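Local structure of fatty acid biosynthesis transcriptional regulator (Streptococcus pneumoniae, 6JBX) at residues A[24-29]-A[41-46]. The protein probably acts as a MarR-family transcription factor that binds DNA to repress fatty acid synthesis genes, with acyl-ACP as co-repressor. Residues are numbered along the deposited sequence; the frame is centred on the assembly and turned at random.
Sequences NVLVIE and ISIKEM. With nucleotides of chain C.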
loop_
_atom_site.group_PDB
_atom_site.type_symbol
_atom_site.label_atom_id
_atom_site.label_comp_id
_atom_site.label_asym_id
_atom_site.label_seq_id
_atom_site.Cartn_x
_atom_site.Cartn_y
_atom_site.Cartn_z
ATOM N N ASN A 24 0.321 5.639 3.239
ATOM C CA ASN A 24 0.178 6.750 2.298
ATOM C C ASN A 24 0.616 6.422 0.847
ATOM O O ASN A 24 0.298 7.202 -0.072
ATOM C CB ASN A 24 0.884 8.005 2.784
ATOM C CG ASN A 24 0.312 8.591 4.059
ATOM O OD1 ASN A 24 1.039 9.242 4.793
ATOM N ND2 ASN A 24 -0.951 8.355 4.360
ATOM N N VAL A 25 1.336 5.352 0.591
ATOM C CA VAL A 25 2.019 5.183 -0.701
ATOM C C VAL A 25 0.965 5.104 -1.823
ATOM O O VAL A 25 1.188 5.703 -2.870
ATOM C CB VAL A 25 2.935 3.960 -0.748
ATOM C CG1 VAL A 25 2.166 2.650 -0.557
ATOM C CG2 VAL A 25 3.743 3.950 -2.058
ATOM N N LEU A 26 -0.159 4.408 -1.606
ATOM C CA LEU A 26 -1.181 4.244 -2.672
ATOM C C LEU A 26 -1.911 5.573 -2.919
ATOM O O LEU A 26 -2.218 5.873 -4.036
ATOM C CB LEU A 26 -2.181 3.132 -2.315
ATOM C CG LEU A 26 -1.658 1.699 -2.462
ATOM C CD1 LEU A 26 -2.771 0.675 -2.388
ATOM C CD2 LEU A 26 -0.857 1.486 -3.723
ATOM N N VAL A 27 -2.159 6.356 -1.889
ATOM C CA VAL A 27 -2.722 7.672 -2.035
ATOM C C VAL A 27 -1.775 8.595 -2.809
ATOM O O VAL A 27 -2.211 9.339 -3.663
ATOM C CB VAL A 27 -3.091 8.273 -0.667
ATOM C CG1 VAL A 27 -3.649 9.659 -0.836
ATOM C CG2 VAL A 27 -4.123 7.403 0.053
ATOM N N ILE A 28 -0.488 8.588 -2.501
ATOM C CA ILE A 28 0.452 9.440 -3.192
ATOM C C ILE A 28 0.533 9.036 -4.669
ATOM O O ILE A 28 0.576 9.899 -5.538
ATOM C CB ILE A 28 1.821 9.421 -2.496
ATOM C CG1 ILE A 28 1.716 10.170 -1.168
ATOM C CG2 ILE A 28 2.887 10.014 -3.418
ATOM C CD1 ILE A 28 2.933 10.101 -0.300
ATOM N N GLU A 29 0.497 7.761 -4.973
ATOM C CA GLU A 29 0.531 7.341 -6.359
ATOM C C GLU A 29 -0.745 7.775 -7.103
ATOM O O GLU A 29 -0.691 8.181 -8.241
ATOM C CB GLU A 29 0.649 5.828 -6.461
ATOM C CG GLU A 29 1.954 5.273 -5.927
ATOM C CD GLU A 29 2.155 3.798 -6.266
ATOM O OE1 GLU A 29 1.264 2.973 -5.944
ATOM O OE2 GLU A 29 3.171 3.494 -6.890
ATOM N N ILE A 41 -8.081 7.799 -14.270
ATOM C CA ILE A 41 -7.511 6.481 -13.999
ATOM C C ILE A 41 -7.043 6.450 -12.537
ATOM O O ILE A 41 -6.209 7.242 -12.122
ATOM C CB ILE A 41 -6.359 6.158 -14.965
ATOM C CG1 ILE A 41 -6.855 5.892 -16.386
ATOM C CG2 ILE A 41 -5.528 4.979 -14.462
ATOM C CD1 ILE A 41 -7.788 4.694 -16.495
ATOM N N SER A 42 -7.628 5.557 -11.779
ATOM C CA SER A 42 -7.281 5.336 -10.405
ATOM C C SER A 42 -6.028 4.459 -10.317
ATOM O O SER A 42 -5.638 3.779 -11.289
ATOM C CB SER A 42 -8.409 4.616 -9.710
ATOM O OG SER A 42 -8.317 3.236 -10.081
ATOM N N ILE A 43 -5.448 4.391 -9.120
ATOM C CA ILE A 43 -4.256 3.565 -8.960
ATOM C C ILE A 43 -4.624 2.097 -9.180
ATOM O O ILE A 43 -3.827 1.364 -9.760
ATOM C CB ILE A 43 -3.533 3.809 -7.614
ATOM C CG1 ILE A 43 -2.206 3.048 -7.558
ATOM C CG2 ILE A 43 -4.415 3.465 -6.394
ATOM C CD1 ILE A 43 -1.141 3.539 -8.518
ATOM N N LYS A 44 -5.818 1.657 -8.800
ATOM C CA LYS A 44 -6.202 0.253 -9.040
ATOM C C LYS A 44 -6.401 -0.028 -10.531
ATOM O O LYS A 44 -5.972 -1.089 -11.014
ATOM C CB LYS A 44 -7.468 -0.125 -8.283
ATOM C CG LYS A 44 -7.285 -0.159 -6.778
ATOM C CD LYS A 44 -6.136 -1.053 -6.425
ATOM C CE LYS A 44 -5.983 -1.310 -4.948
ATOM N NZ LYS A 44 -4.579 -1.705 -4.669
ATOM N N GLU A 45 -6.959 0.918 -11.277
ATOM C CA GLU A 45 -7.057 0.722 -12.723
ATOM C C GLU A 45 -5.655 0.733 -13.322
ATOM O O GLU A 45 -5.397 -0.008 -14.266
ATOM C CB GLU A 45 -7.898 1.796 -13.440
ATOM C CG GLU A 45 -9.379 1.738 -13.097
ATOM C CD GLU A 45 -10.173 2.965 -13.547
ATOM O OE1 GLU A 45 -11.210 2.773 -14.252
ATOM O OE2 GLU A 45 -9.759 4.119 -13.201
ATOM N N MET A 46 -4.773 1.573 -12.793
ATOM C CA MET A 46 -3.395 1.602 -13.299
ATOM C C MET A 46 -2.753 0.219 -13.108
ATOM O O MET A 46 -2.003 -0.224 -13.962
ATOM C CB MET A 46 -2.580 2.683 -12.598
ATOM C CG MET A 46 -1.241 2.963 -13.210
ATOM S SD MET A 46 -1.233 3.605 -14.907
ATOM C CE MET A 46 -0.492 2.178 -15.688
ATOM P P DG C 13 -11.688 1.546 -9.286
ATOM O OP1 DG C 13 -10.322 2.061 -9.147
ATOM O OP2 DG C 13 -12.168 0.903 -10.562
ATOM O "O5'" DG C 13 -11.895 0.497 -8.118
ATOM C "C5'" DG C 13 -11.400 0.765 -6.801
ATOM C "C4'" DG C 13 -11.748 -0.420 -5.940
ATOM O "O4'" DG C 13 -13.177 -0.423 -5.792
ATOM C "C3'" DG C 13 -11.382 -1.798 -6.525
ATOM O "O3'" DG C 13 -10.564 -2.471 -5.561
ATOM C "C2'" DG C 13 -12.722 -2.460 -6.797
ATOM C "C1'" DG C 13 -13.635 -1.748 -5.795
ATOM N N9 DG C 13 -15.060 -1.689 -6.077
ATOM C C8 DG C 13 -15.668 -1.301 -7.248
ATOM N N7 DG C 13 -16.971 -1.287 -7.169
ATOM C C5 DG C 13 -17.236 -1.631 -5.850
ATOM C C6 DG C 13 -18.463 -1.775 -5.174
ATOM O O6 DG C 13 -19.614 -1.629 -5.616
ATOM N N1 DG C 13 -18.274 -2.170 -3.854
ATOM C C2 DG C 13 -17.055 -2.370 -3.253
ATOM N N2 DG C 13 -17.077 -2.732 -1.966
ATOM N N3 DG C 13 -15.897 -2.223 -3.871
ATOM C C4 DG C 13 -16.064 -1.897 -5.169
#
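S42 OG is held by two bonds. It donates to OP1 of nucleotide DG13 of chain C at 2.5 Å, and it accepts from E45 N at 2.9 Å in a nearly straight bond (169°). The capping box is closed by S42 N, which donates to E45 OE2 at 2.9 Å; OE2 receives it on its anti lone pair, away from OE1. E45 OE1 also forms a salt bridge with K84.

Between the helices there is no hydrogen bond; the contact is van der Waals packing, carbon against carbon and against a few polar atoms. I43 points its side chain at helix 11-34. With CG1 anti to the backbone N (chi1 -173°), its CD1 reaches E29, lying 3.6 Å from E29 CB and also touching OE1. The CG2 branch sits 4.0 Å from L26 O. L26 CD1 meets K44 NZ at 3.8 Å, the two side chains crossing at about a right angle. I43 N is hydrogen-bonded to E30.

This joins helix 11-34 to the start of helix 43-54 in the winged-helix MarR fold. Tridecane lies near E29. The phosphate is thus held at the N-terminus of helix 43-54, where the helix dipole would probably favour its negative charge. E45 also lies beside it, its charge probably offset in part by K84.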